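Beta-glucosidase (Pseudoalteromonas sp., PDB 3F95) probably cleaves beta-glucosidic links in 1,3/1,4-beta-glucans from the chain ends, the piece crystallised here being its extra C-terminal beta-sandwich domain. Local coordinates at residues E89-I94 with I165-L170; G101-V106 with D116-S121; W131-I136 with K173-S178. One frame throughout, in Å; residues are numbered along the deposited sequence. Where two conformers were deposited one is given.

Contact 1 (E89-I94 with I165-L170); sequences ELKMRI and IADVAL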
ATOM      1  N   GLU A  89       2.833   6.918   5.629  1.00 17.40           N
ATOM      2  CA  GLU A  89       3.962   7.163   4.742  0.50 17.27           C
ATOM      3  C   GLU A  89       4.456   5.864   4.134  1.00 17.24           C
ATOM      4  O   GLU A  89       4.503   4.831   4.806  1.00 16.05           O
ATOM      5  CB  GLU A  89       5.111   7.879   5.464  0.50 16.98           C
ATOM      6  CG  GLU A  89       6.332   8.116   4.565  0.50 17.34           C
ATOM      7  CD  GLU A  89       7.572   8.624   5.310  0.50 18.06           C
ATOM      8  OE1 GLU A  89       7.559   9.787   5.732  0.50 18.32           O
ATOM      9  OE2 GLU A  89       8.570   7.872   5.438  0.50 18.90           O
ATOM     10  N   LEU A  90       4.823   5.914   2.856  1.00 16.33           N
ATOM     11  CA  LEU A  90       5.391   4.743   2.202  1.00 16.22           C
ATOM     12  C   LEU A  90       6.297   5.193   1.072  1.00 15.99           C
ATOM     13  O   LEU A  90       6.181   6.318   0.603  1.00 15.83           O
ATOM     14  CB  LEU A  90       4.281   3.824   1.651  1.00 16.98           C
ATOM     15  CG  LEU A  90       3.432   4.343   0.462  1.00 17.58           C
ATOM     16  CD1 LEU A  90       2.705   3.190  -0.266  1.00 22.56           C
ATOM     17  CD2 LEU A  90       2.433   5.361   0.889  1.00 21.21           C
ATOM     18  N   LYS A  91       7.215   4.339   0.651  1.00 15.24           N
ATOM     19  CA  LYS A  91       7.916   4.591  -0.601  1.00 15.50           C
ATOM     20  C   LYS A  91       7.255   3.728  -1.683  1.00 15.10           C
ATOM     21  O   LYS A  91       6.867   2.583  -1.427  1.00 14.86           O
ATOM     22  CB  LYS A  91       9.409   4.281  -0.469  1.00 15.58           C
ATOM     23  CG  LYS A  91      10.095   5.156   0.617  1.00 17.11           C
ATOM     24  CD  LYS A  91      11.585   4.850   0.732  1.00 17.59           C
ATOM     25  CE  LYS A  91      12.257   5.773   1.785  1.00 19.58           C
ATOM     26  NZ  LYS A  91      11.714   5.467   3.146  1.00 20.34           N
ATOM     27  N   MET A  92       7.086   4.302  -2.865  1.00 14.78           N
ATOM     28  CA  MET A  92       6.471   3.572  -3.988  1.00 14.57           C
ATOM     29  C   MET A  92       7.235   3.886  -5.265  1.00 14.03           C
ATOM     30  O   MET A  92       7.752   5.009  -5.423  1.00 12.84           O
ATOM     31  CB  MET A  92       5.007   3.972  -4.124  1.00 14.06           C
ATOM     32  CG  MET A  92       4.249   3.236  -5.241  1.00 15.47           C
ATOM     33  SD  MET A  92       2.572   3.794  -5.491  1.00 16.87           S
ATOM     34  CE  MET A  92       1.789   3.109  -4.030  1.00 17.63           C
ATOM     35  N   ARG A  93       7.322   2.906  -6.171  1.00 13.08           N
ATOM     36  CA  ARG A  93       7.832   3.119  -7.517  0.50 12.19           C
ATOM     37  C   ARG A  93       6.798   2.496  -8.459  1.00 14.21           C
ATOM     38  O   ARG A  93       6.420   1.329  -8.276  1.00 14.40           O
ATOM     39  CB  ARG A  93       9.177   2.406  -7.676  0.50 11.44           C
ATOM     40  CG  ARG A  93       9.762   2.448  -9.080  0.50 11.16           C
ATOM     41  CD  ARG A  93      11.098   1.702  -9.141  0.50 11.65           C
ATOM     42  NE  ARG A  93      10.875   0.268  -8.916  0.50 13.37           N
ATOM     43  CZ  ARG A  93      11.820  -0.643  -8.694  0.50 15.72           C
ATOM     44  NH1 ARG A  93      13.104  -0.301  -8.655  0.50 16.34           N
ATOM     45  NH2 ARG A  93      11.474  -1.913  -8.504  0.50 14.41           N
ATOM     46  N   ILE A  94       6.319   3.245  -9.441  1.00 13.39           N
ATOM     47  CA  ILE A  94       5.359   2.670 -10.384  1.00 14.59           C
ATOM     48  C   ILE A  94       6.103   2.442 -11.686  1.00 15.67           C
ATOM     49  O   ILE A  94       6.356   3.394 -12.428  1.00 15.86           O
ATOM     50  CB  ILE A  94       4.129   3.575 -10.574  1.00 14.95           C
ATOM     51  CG1 ILE A  94       3.451   3.815  -9.207  1.00 14.18           C
ATOM     52  CG2 ILE A  94       3.124   2.957 -11.619  1.00 15.50           C
ATOM     53  CD1 ILE A  94       2.205   4.720  -9.320  1.00 14.90           C
ATOM     54  N   ILE A 165       6.616  -1.341  -3.318  1.00 12.60           N
ATOM     55  CA  ILE A 165       6.325  -0.602  -2.089  1.00 14.05           C
ATOM     56  C   ILE A 165       7.423  -0.933  -1.078  1.00 13.42           C
ATOM     57  O   ILE A 165       7.904  -2.054  -1.046  1.00 13.57           O
ATOM     58  CB  ILE A 165       4.938  -1.033  -1.542  1.00 14.87           C
ATOM     59  CG1 ILE A 165       3.819  -0.511  -2.466  1.00 17.58           C
ATOM     60  CG2 ILE A 165       4.700  -0.493  -0.127  1.00 18.46           C
ATOM     61  CD1 ILE A 165       2.515  -1.303  -2.314  1.00 20.08           C
ATOM     62  N   ALA A 166       7.810   0.046  -0.261  1.00 13.15           N
ATOM     63  CA  ALA A 166       8.732  -0.178   0.838  1.00 13.31           C
ATOM     64  C   ALA A 166       8.455   0.812   1.962  1.00 13.24           C
ATOM     65  O   ALA A 166       7.833   1.842   1.740  1.00 12.88           O
ATOM     66  CB  ALA A 166      10.161  -0.020   0.362  1.00 13.15           C
ATOM     67  N   ASP A 167       8.942   0.494   3.160  1.00 13.87           N
ATOM     68  CA  ASP A 167       9.079   1.477   4.235  1.00 14.64           C
ATOM     69  C   ASP A 167       7.735   2.126   4.572  1.00 14.52           C
ATOM     70  O   ASP A 167       7.554   3.377   4.509  1.00 16.35           O
ATOM     71  CB  ASP A 167      10.119   2.552   3.846  1.00 15.46           C
ATOM     72  CG  ASP A 167      11.567   2.032   3.810  1.00 18.62           C
ATOM     73  OD1 ASP A 167      11.864   0.855   4.141  1.00 22.66           O
ATOM     74  OD2 ASP A 167      12.447   2.849   3.450  1.00 21.42           O
ATOM     75  N   VAL A 168       6.759   1.283   4.895  1.00 14.01           N
ATOM     76  CA  VAL A 168       5.404   1.744   5.160  1.00 14.29           C
ATOM     77  C   VAL A 168       5.241   1.961   6.641  1.00 14.86           C
ATOM     78  O   VAL A 168       5.465   1.037   7.445  1.00 14.82           O
ATOM     79  CB  VAL A 168       4.333   0.710   4.698  1.00 15.27           C
ATOM     80  CG1 VAL A 168       2.953   1.273   4.868  1.00 13.74           C
ATOM     81  CG2 VAL A 168       4.535   0.360   3.226  1.00 12.61           C
ATOM     82  N   ALA A 169       4.848   3.177   7.021  1.00 14.85           N
ATOM     83  CA  ALA A 169       4.678   3.470   8.452  1.00 15.01           C
ATOM     84  C   ALA A 169       3.645   4.548   8.691  1.00 16.69           C
ATOM     85  O   ALA A 169       3.454   5.419   7.828  1.00 16.67           O
ATOM     86  CB  ALA A 169       6.036   3.880   9.072  1.00 15.30           C
ATOM     87  N   LEU A 170       2.950   4.474   9.843  1.00 17.40           N
ATOM     88  CA  LEU A 170       2.125   5.587  10.298  1.00 18.48           C
ATOM     89  C   LEU A 170       3.061   6.611  10.956  1.00 19.49           C
ATOM     90  O   LEU A 170       3.971   6.230  11.684  1.00 18.37           O
ATOM     91  CB  LEU A 170       1.047   5.104  11.274  1.00 19.14           C
ATOM     92  CG  LEU A 170      -0.051   4.202  10.710  1.00 19.06           C
ATOM     93  CD1 LEU A 170      -0.845   3.515  11.810  1.00 20.56           C
ATOM     94  CD2 LEU A 170      -0.984   4.994   9.795  1.00 21.68           C
TER
HETATM   95  O   HOH W   1       8.980   5.889   3.827  1.00 22.25           O
HETATM   96  O   HOH W   2       7.790   5.262   6.578  1.00 33.39           O

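Contact 2 (G101-V106 with D116-S121); sequences GANLQV and DIDFSS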
ATOM      1  N   GLY A 101      -6.527   2.248 -15.000  1.00 23.33           N
ATOM      2  CA  GLY A 101      -6.624   2.941 -13.745  1.00 20.51           C
ATOM      3  C   GLY A 101      -6.390   2.023 -12.558  1.00 19.03           C
ATOM      4  O   GLY A 101      -6.357   0.797 -12.688  1.00 17.95           O
ATOM      5  N   ALA A 102      -6.271   2.647 -11.395  1.00 18.01           N
ATOM      6  CA  ALA A 102      -6.046   1.959 -10.129  1.00 16.80           C
ATOM      7  C   ALA A 102      -6.491   2.853  -8.987  1.00 17.46           C
ATOM      8  O   ALA A 102      -6.479   4.075  -9.120  1.00 16.21           O
ATOM      9  CB  ALA A 102      -4.563   1.601  -9.974  1.00 16.93           C
ATOM     10  N   ASN A 103      -6.868   2.228  -7.871  1.00 17.15           N
ATOM     11  CA  ASN A 103      -7.386   2.892  -6.683  1.00 18.34           C
ATOM     12  C   ASN A 103      -6.435   2.606  -5.545  1.00 16.96           C
ATOM     13  O   ASN A 103      -6.047   1.449  -5.330  1.00 15.96           O
ATOM     14  CB  ASN A 103      -8.759   2.293  -6.341  1.00 18.68           C
ATOM     15  CG  ASN A 103      -9.513   3.050  -5.254  1.00 23.89           C
ATOM     16  OD1 ASN A 103     -10.453   2.495  -4.668  1.00 27.30           O
ATOM     17  ND2 ASN A 103      -9.161   4.314  -5.013  1.00 27.15           N
ATOM     18  N   LEU A 104      -6.031   3.655  -4.838  1.00 17.21           N
ATOM     19  CA  LEU A 104      -5.275   3.510  -3.592  1.00 17.05           C
ATOM     20  C   LEU A 104      -6.157   3.882  -2.404  1.00 17.74           C
ATOM     21  O   LEU A 104      -6.534   5.044  -2.248  1.00 17.75           O
ATOM     22  CB  LEU A 104      -4.006   4.396  -3.625  1.00 17.43           C
ATOM     23  CG  LEU A 104      -3.285   4.603  -2.290  1.00 17.69           C
ATOM     24  CD1 LEU A 104      -2.792   3.239  -1.716  1.00 18.38           C
ATOM     25  CD2 LEU A 104      -2.114   5.605  -2.457  1.00 18.74           C
ATOM     26  N   GLN A 105      -6.517   2.893  -1.584  1.00 17.42           N
ATOM     27  CA  GLN A 105      -7.348   3.149  -0.412  1.00 17.70           C
ATOM     28  C   GLN A 105      -6.496   3.046   0.861  1.00 17.18           C
ATOM     29  O   GLN A 105      -5.579   2.223   0.927  1.00 17.64           O
ATOM     30  CB  GLN A 105      -8.571   2.193  -0.410  1.00 17.63           C
ATOM     31  CG  GLN A 105      -9.649   2.589  -1.421  1.00 18.03           C
ATOM     32  CD  GLN A 105     -10.704   1.502  -1.633  1.00 19.76           C
ATOM     33  OE1 GLN A 105     -10.394   0.361  -1.993  1.00 21.04           O
ATOM     34  NE2 GLN A 105     -11.966   1.873  -1.445  1.00 22.27           N
ATOM     35  N   VAL A 106      -6.736   3.925   1.835  1.00 17.12           N
ATOM     36  CA  VAL A 106      -5.886   3.994   3.009  1.00 17.22           C
ATOM     37  C   VAL A 106      -6.745   3.945   4.275  1.00 18.48           C
ATOM     38  O   VAL A 106      -7.776   4.656   4.381  1.00 17.69           O
ATOM     39  CB  VAL A 106      -5.005   5.285   2.983  1.00 17.88           C
ATOM     40  CG1 VAL A 106      -4.225   5.447   4.263  1.00 17.04           C
ATOM     41  CG2 VAL A 106      -4.075   5.247   1.760  1.00 18.17           C
ATOM     42  N   ASP A 116      -9.439   7.667  -0.221  1.00 21.32           N
ATOM     43  CA  ASP A 116      -9.718   6.942  -1.442  1.00 21.80           C
ATOM     44  C   ASP A 116      -9.122   7.759  -2.597  1.00 21.25           C
ATOM     45  O   ASP A 116      -9.661   8.816  -2.958  1.00 21.35           O
ATOM     46  CB  ASP A 116     -11.232   6.764  -1.589  1.00 22.73           C
ATOM     47  CG  ASP A 116     -11.613   5.762  -2.669  1.00 28.12           C
ATOM     48  OD1 ASP A 116     -12.601   5.008  -2.460  1.00 33.86           O
ATOM     49  OD2 ASP A 116     -10.952   5.719  -3.727  1.00 31.88           O
ATOM     50  N   ILE A 117      -7.990   7.307  -3.143  1.00 18.82           N
ATOM     51  CA  ILE A 117      -7.207   8.145  -4.059  1.00 18.47           C
ATOM     52  C   ILE A 117      -7.085   7.430  -5.390  1.00 18.71           C
ATOM     53  O   ILE A 117      -6.549   6.333  -5.425  1.00 17.83           O
ATOM     54  CB  ILE A 117      -5.766   8.404  -3.480  1.00 18.23           C
ATOM     55  CG1 ILE A 117      -5.852   9.172  -2.151  1.00 18.59           C
ATOM     56  CG2 ILE A 117      -4.829   9.074  -4.549  1.00 18.36           C
ATOM     57  CD1 ILE A 117      -4.573   9.144  -1.320  1.00 17.87           C
ATOM     58  N   ASP A 118      -7.539   8.049  -6.489  1.00 18.22           N
ATOM     59  CA  ASP A 118      -7.285   7.470  -7.814  1.00 17.94           C
ATOM     60  C   ASP A 118      -5.809   7.630  -8.204  1.00 16.99           C
ATOM     61  O   ASP A 118      -5.173   8.680  -7.914  1.00 16.61           O
ATOM     62  CB  ASP A 118      -8.147   8.130  -8.888  1.00 18.93           C
ATOM     63  CG  ASP A 118      -9.622   8.021  -8.595  1.00 23.98           C
ATOM     64  OD1 ASP A 118     -10.086   6.912  -8.218  1.00 26.02           O
ATOM     65  OD2 ASP A 118     -10.301   9.053  -8.745  1.00 29.68           O
ATOM     66  N   PHE A 119      -5.257   6.627  -8.874  1.00 15.55           N
ATOM     67  CA  PHE A 119      -3.867   6.769  -9.334  1.00 15.30           C
ATOM     68  C   PHE A 119      -3.667   7.985 -10.239  1.00 16.05           C
ATOM     69  O   PHE A 119      -2.585   8.574 -10.243  1.00 15.71           O
ATOM     70  CB  PHE A 119      -3.335   5.487  -9.993  1.00 15.45           C
ATOM     71  CG  PHE A 119      -2.711   4.517  -8.992  1.00 12.44           C
ATOM     72  CD1 PHE A 119      -3.408   4.113  -7.851  1.00 14.91           C
ATOM     73  CD2 PHE A 119      -1.426   4.031  -9.182  1.00 14.25           C
ATOM     74  CE1 PHE A 119      -2.817   3.222  -6.912  1.00 14.79           C
ATOM     75  CE2 PHE A 119      -0.840   3.133  -8.250  1.00 15.35           C
ATOM     76  CZ  PHE A 119      -1.546   2.748  -7.119  1.00 12.60           C
ATOM     77  N   SER A 120      -4.700   8.362 -10.985  1.00 16.43           N
ATOM     78  CA  SER A 120      -4.602   9.536 -11.878  1.00 17.53           C
ATOM     79  C   SER A 120      -4.217  10.805 -11.112  1.00 17.40           C
ATOM     80  O   SER A 120      -3.586  11.698 -11.676  1.00 18.58           O
ATOM     81  CB  SER A 120      -5.924   9.745 -12.626  1.00 16.86           C
ATOM     82  OG  SER A 120      -6.984   9.944 -11.715  1.00 19.65           O
ATOM     83  N   SER A 121      -4.608  10.885  -9.846  1.00 17.28           N
ATOM     84  CA  SER A 121      -4.354  12.067  -9.014  1.00 18.06           C
ATOM     85  C   SER A 121      -2.877  12.325  -8.725  1.00 17.14           C
ATOM     86  O   SER A 121      -2.524  13.450  -8.382  1.00 16.58           O
ATOM     87  CB  SER A 121      -5.120  12.004  -7.696  1.00 19.23           C
ATOM     88  OG  SER A 121      -4.538  11.061  -6.805  1.00 19.12           O
TER
HETATM   89  O   HOH W   3     -13.319   3.916   0.325  1.00 45.64           O

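Contact 3 (W131-I136 with K173-S178); sequences WHTLAI and KPSDDS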
ATOM      1  N   TRP A 131      11.610   5.669  -7.505  1.00 15.97           N
ATOM      2  CA  TRP A 131      11.077   5.639  -6.146  1.00 16.21           C
ATOM      3  C   TRP A 131      10.748   7.047  -5.688  1.00 16.39           C
ATOM      4  O   TRP A 131      11.506   8.001  -6.016  1.00 16.11           O
ATOM      5  CB  TRP A 131      12.079   5.036  -5.165  1.00 16.05           C
ATOM      6  CG  TRP A 131      12.203   3.550  -5.274  1.00 15.45           C
ATOM      7  CD1 TRP A 131      13.145   2.845  -5.976  1.00 17.65           C
ATOM      8  CD2 TRP A 131      11.355   2.580  -4.634  1.00 16.99           C
ATOM      9  NE1 TRP A 131      12.929   1.475  -5.817  1.00 17.60           N
ATOM     10  CE2 TRP A 131      11.842   1.291  -4.993  1.00 17.50           C
ATOM     11  CE3 TRP A 131      10.227   2.677  -3.795  1.00 16.42           C
ATOM     12  CZ2 TRP A 131      11.241   0.093  -4.525  1.00 17.27           C
ATOM     13  CZ3 TRP A 131       9.619   1.476  -3.337  1.00 16.77           C
ATOM     14  CH2 TRP A 131      10.134   0.212  -3.709  1.00 15.26           C
ATOM     15  N   HIS A 132       9.633   7.183  -4.963  1.00 15.93           N
ATOM     16  CA  HIS A 132       9.244   8.421  -4.260  1.00 16.11           C
ATOM     17  C   HIS A 132       8.682   8.101  -2.885  1.00 16.65           C
ATOM     18  O   HIS A 132       8.006   7.077  -2.698  1.00 16.14           O
ATOM     19  CB  HIS A 132       8.197   9.209  -5.035  1.00 16.21           C
ATOM     20  CG  HIS A 132       8.638   9.528  -6.427  1.00 18.47           C
ATOM     21  ND1 HIS A 132       9.500  10.566  -6.706  1.00 19.59           N
ATOM     22  CD2 HIS A 132       8.401   8.905  -7.602  1.00 17.09           C
ATOM     23  CE1 HIS A 132       9.757  10.582  -8.004  1.00 17.99           C
ATOM     24  NE2 HIS A 132       9.105   9.581  -8.572  1.00 20.07           N
ATOM     25  N   THR A 133       8.971   8.961  -1.922  1.00 15.62           N
ATOM     26  CA  THR A 133       8.382   8.836  -0.607  1.00 16.42           C
ATOM     27  C   THR A 133       7.070   9.626  -0.591  1.00 16.03           C
ATOM     28  O   THR A 133       7.053  10.845  -0.806  1.00 16.50           O
ATOM     29  CB  THR A 133       9.326   9.362   0.488  1.00 16.02           C
ATOM     30  OG1 THR A 133      10.575   8.690   0.372  1.00 17.73           O
ATOM     31  CG2 THR A 133       8.741   9.087   1.857  1.00 18.00           C
ATOM     32  N   LEU A 134       5.971   8.913  -0.353  1.00 15.60           N
ATOM     33  CA  LEU A 134       4.635   9.513  -0.369  1.00 15.93           C
ATOM     34  C   LEU A 134       4.105   9.619   1.062  1.00 17.16           C
ATOM     35  O   LEU A 134       4.150   8.631   1.827  1.00 17.22           O
ATOM     36  CB  LEU A 134       3.689   8.652  -1.228  1.00 15.74           C
ATOM     37  CG  LEU A 134       4.073   8.382  -2.688  1.00 18.02           C
ATOM     38  CD1 LEU A 134       3.011   7.482  -3.359  1.00 18.11           C
ATOM     39  CD2 LEU A 134       4.220   9.739  -3.464  1.00 16.25           C
ATOM     40  N   ALA A 135       3.652  10.812   1.447  1.00 16.62           N
ATOM     41  CA  ALA A 135       3.011  11.014   2.742  1.00 16.86           C
ATOM     42  C   ALA A 135       1.513  11.240   2.532  1.00 17.50           C
ATOM     43  O   ALA A 135       1.101  12.119   1.786  1.00 17.05           O
ATOM     44  CB  ALA A 135       3.674  12.181   3.547  1.00 16.89           C
ATOM     45  N   ILE A 136       0.697  10.387   3.138  1.00 16.85           N
ATOM     46  CA  ILE A 136      -0.744  10.438   2.889  1.00 17.59           C
ATOM     47  C   ILE A 136      -1.518  10.884   4.129  1.00 17.70           C
ATOM     48  O   ILE A 136      -1.696  10.101   5.068  1.00 16.76           O
ATOM     49  CB  ILE A 136      -1.298   9.079   2.370  1.00 17.88           C
ATOM     50  CG1 ILE A 136      -0.531   8.666   1.104  1.00 18.87           C
ATOM     51  CG2 ILE A 136      -2.782   9.210   2.103  1.00 16.63           C
ATOM     52  CD1 ILE A 136      -0.751   7.222   0.663  1.00 18.22           C
ATOM     53  N   LYS A 173       4.495  13.123  11.527  1.00 32.25           N
ATOM     54  CA  LYS A 173       5.154  14.062  10.620  1.00 34.64           C
ATOM     55  C   LYS A 173       5.866  13.384   9.442  1.00 34.70           C
ATOM     56  O   LYS A 173       6.802  12.577   9.638  1.00 35.37           O
ATOM     57  CB  LYS A 173       6.139  14.988  11.363  1.00 35.17           C
ATOM     58  CG  LYS A 173       7.349  14.302  11.976  1.00 36.78           C
ATOM     59  CD  LYS A 173       8.630  15.046  11.597  1.00 39.74           C
ATOM     60  CE  LYS A 173       8.559  16.507  11.997  1.00 42.27           C
ATOM     61  NZ  LYS A 173       9.599  17.367  11.324  1.00 43.84           N
ATOM     62  N   PRO A 174       5.452  13.762   8.223  1.00 34.99           N
ATOM     63  CA  PRO A 174       6.022  13.330   6.957  1.00 34.68           C
ATOM     64  C   PRO A 174       7.525  13.619   6.892  1.00 34.56           C
ATOM     65  O   PRO A 174       7.981  14.687   7.344  1.00 34.31           O
ATOM     66  CB  PRO A 174       5.258  14.167   5.925  1.00 34.73           C
ATOM     67  CG  PRO A 174       4.600  15.257   6.670  1.00 35.71           C
ATOM     68  CD  PRO A 174       4.345  14.711   8.028  1.00 34.96           C
ATOM     69  N   SER A 175       8.288  12.666   6.364  1.00 34.05           N
ATOM     70  CA  SER A 175       9.731  12.840   6.217  1.00 33.95           C
ATOM     71  C   SER A 175       9.993  14.087   5.374  1.00 32.89           C
ATOM     72  O   SER A 175       9.118  14.535   4.629  1.00 31.76           O
ATOM     73  CB  SER A 175      10.356  11.625   5.539  1.00 34.34           C
ATOM     74  OG  SER A 175       9.971  11.569   4.176  1.00 36.32           O
ATOM     75  N   ASP A 176      11.199  14.636   5.486  1.00 32.32           N
ATOM     76  CA  ASP A 176      11.563  15.824   4.714  1.00 31.75           C
ATOM     77  C   ASP A 176      11.420  15.639   3.208  1.00 30.82           C
ATOM     78  O   ASP A 176      10.892  16.517   2.521  1.00 31.88           O
ATOM     79  CB  ASP A 176      13.001  16.263   5.042  1.00 32.01           C
ATOM     80  CG  ASP A 176      13.122  16.895   6.417  1.00 33.42           C
ATOM     81  OD1 ASP A 176      12.090  17.037   7.122  1.00 32.35           O
ATOM     82  OD2 ASP A 176      14.268  17.253   6.784  1.00 35.01           O
ATOM     83  N   ASP A 177      11.861  14.505   2.681  1.00 29.59           N
ATOM     84  CA  ASP A 177      11.829  14.434   1.217  0.50 28.68           C
ATOM     85  C   ASP A 177      10.517  13.857   0.672  1.00 27.76           C
ATOM     86  O   ASP A 177      10.384  13.589  -0.523  1.00 27.39           O
ATOM     87  CB  ASP A 177      13.094  13.785   0.641  0.50 28.76           C
ATOM     88  CG  ASP A 177      14.257  14.775   0.519  0.50 29.88           C
ATOM     89  OD1 ASP A 177      15.286  14.397  -0.080  0.50 30.13           O
ATOM     90  OD2 ASP A 177      14.153  15.931   1.013  0.50 29.90           O
ATOM     91  N   SER A 178       9.516  13.780   1.543  1.00 25.46           N
ATOM     92  CA  SER A 178       8.217  13.231   1.153  1.00 23.02           C
ATOM     93  C   SER A 178       7.367  14.175   0.301  1.00 22.20           C
ATOM     94  O   SER A 178       7.490  15.406   0.384  1.00 21.23           O
ATOM     95  CB  SER A 178       7.438  12.776   2.382  1.00 22.93           C
ATOM     96  OG  SER A 178       6.948  13.883   3.118  1.00 22.43           O
TER
HETATM   97  O   HOH W   4      10.316  11.395  -2.321  1.00 25.15           O

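Contact 1 (E89-I94 with I165-L170)
Lys91 and Asp167 form a salt bridge across two antiparallel strands of a beta-sandwich sheet, at a beta bulge. Glu89 and Lys91 make hydrogen-bonded pairs with Ala169 and Ala166; the second strand thus spends one extra residue between the pairs. Asp167, with left-handed backbone angles, and Val168 form a G1 bulge facing Phe10; against strand 89-94 the same region carries the one-residue shift, and the CB of Asp167 points toward that strand.

The lysine side chain follows this distortion atom by atom. Lys91 CB lies 3.6 Å from Ala166 O. Lys91 CG runs on past Asp167 CB at 4.1 Å. Lys91 CD continues alongside the carboxylate, 3.5 Å from Asp167 OD2. Extended up to CE, Lys91 then bends (chi4 65°), which turns Lys91 NZ back to Asp167 OD2 at 2.7 Å, on the anti lone pair of that oxygen. NZ also donates to a water within bonding distance of Asp167 O; in the conformer given, Glu89 OE2 lies near this water and OE1 accepts from Ser175 N. A leucine in place of Lys91 would probably leave the Asp167 carboxylate without its charged mate and freer to turn.

On the Leu90 side of the sheet the contact is apolar and buried. Leu90 CD1 reaches Ile165 CG2 at 4.2 Å, while Leu90 CB rests 3.8 Å from Val168 CG2.

Contact 2 (G101-V106 with D116-S121)
Asn103 and Asp116 each hold CG anti to the backbone N (chi1 -171° and -167°), and from adjacent strands these torsions swing amide and carboxylate into each other. The side chains cross at about a right angle, yet their planes are only 26° from parallel. Asn103 ND2 donates to Asp116 OD2 over a short 2.6 Å, coming from above the carboxylate plane, and makes a second, weak bond to Ile117 O at 3.3 Å. One amide nitrogen thereby ties a side chain and a backbone carbonyl together. Gln105 lies alongside Asp116, pointing the same way; its NE2 bonds only weakly to Asp116 OD1, and a water bridges those two atoms.

The opposite face is apolar. Leu104 and Ile117 form a hydrogen-bonded pair, with Leu104 N 2.8 Å from Ile117 O. One residue beyond Asp118, Phe119 N donates to Ala102 O at 2.8 Å, and the Phe119 ring lies beside the first strand, with Leu104 N at its edge. Ala102 CB sits over one ring face, 3.7 Å from the centroid of Phe119, a CH-pi contact, while Phe119 CE1 meets Leu104 CB at 3.7 Å. Ile156 of the adjoining strand 149-158 packs on both Leu104 and Phe119.

Two-sided layering of this kind, polar outside and apolar within, is characteristic of an antiparallel beta hairpin at the surface of a beta-sandwich; here the Cys108-Cys113 disulfide also links the two hairpin strands.

Contact 3 (W131-I136 with K173-S178)
Ser178, which packs against Thr133 and Ala135, grips the carbonyl oxygen of Ser175 twice. Ser178 OG donates to Ser175 O at 2.7 Å, and Ser178 N reaches the same Ser175 O at 3.2 Å. The backbone bond closes a type I beta turn from Ser175 to Ser178; the hydroxyl reinforces it, because the Ser178 chi1 of 73° sets OG between the backbone N and the carbonyl carbon and so turns it back into the turn. That fixes the hydroxyl's rotation and gives Ser175 O two donors.

No direct hydrogen bond joins loop and strand. Their meeting depends on close van der Waals fit, one weak polar contact and one water. With chi1 -55° Thr133 OG1 sits beside the backbone N, and this leaves CG2 opposite that N. The methyl approaches the loop, Thr133 CG2 lying 3.6 Å from Ser175 OG, with Ser178 CB also close by. Ser178 CA makes a bent CA-H...O contact with Thr133 O, 3.3 Å away. Two residues along, the methyl of Ala135 is wedged against the proline ring, Ala135 CB 3.5 Å from Pro174 CB, tighter than usual carbon packing; Ala135 CB also touches Ser178 OG at 3.7 Å. Beside the turn, a water accepts from Thr133 N at 2.8 Å and donates to Asp177 O, spanning the gap between backbones.

Pro174 packs on Tyr87 of strand 87-94. Strand 132-137 runs antiparallel to 87-94 on one edge and parallel to the short strand 179-180, which the turn leads into, on the other; Leu134, pointing away from the loop, packs against helix 123-126.

Contacts 1 and 3 belong to one sheet of the beta-sandwich, their centres about 9 Å apart: strand 87-94 lies between 161-171 and 132-137, and Leu90 and Met92 bond through their backbones to Leu134 and His132. Contact 2 is a local hairpin of the other sheet, its centre about 15 Å from the centre of contact 1 and about 17 Å from that of contact 3. The layers meet in the core, where Ile94 touches Phe119 and Ile136 packs on Leu104, Val106 and Ile117. Along the chain contact 2 is nested within the loop closed by contact 1, whereas contacts 1 and 3 alternate, so distant stretches of sequence are interlocked in a single domain.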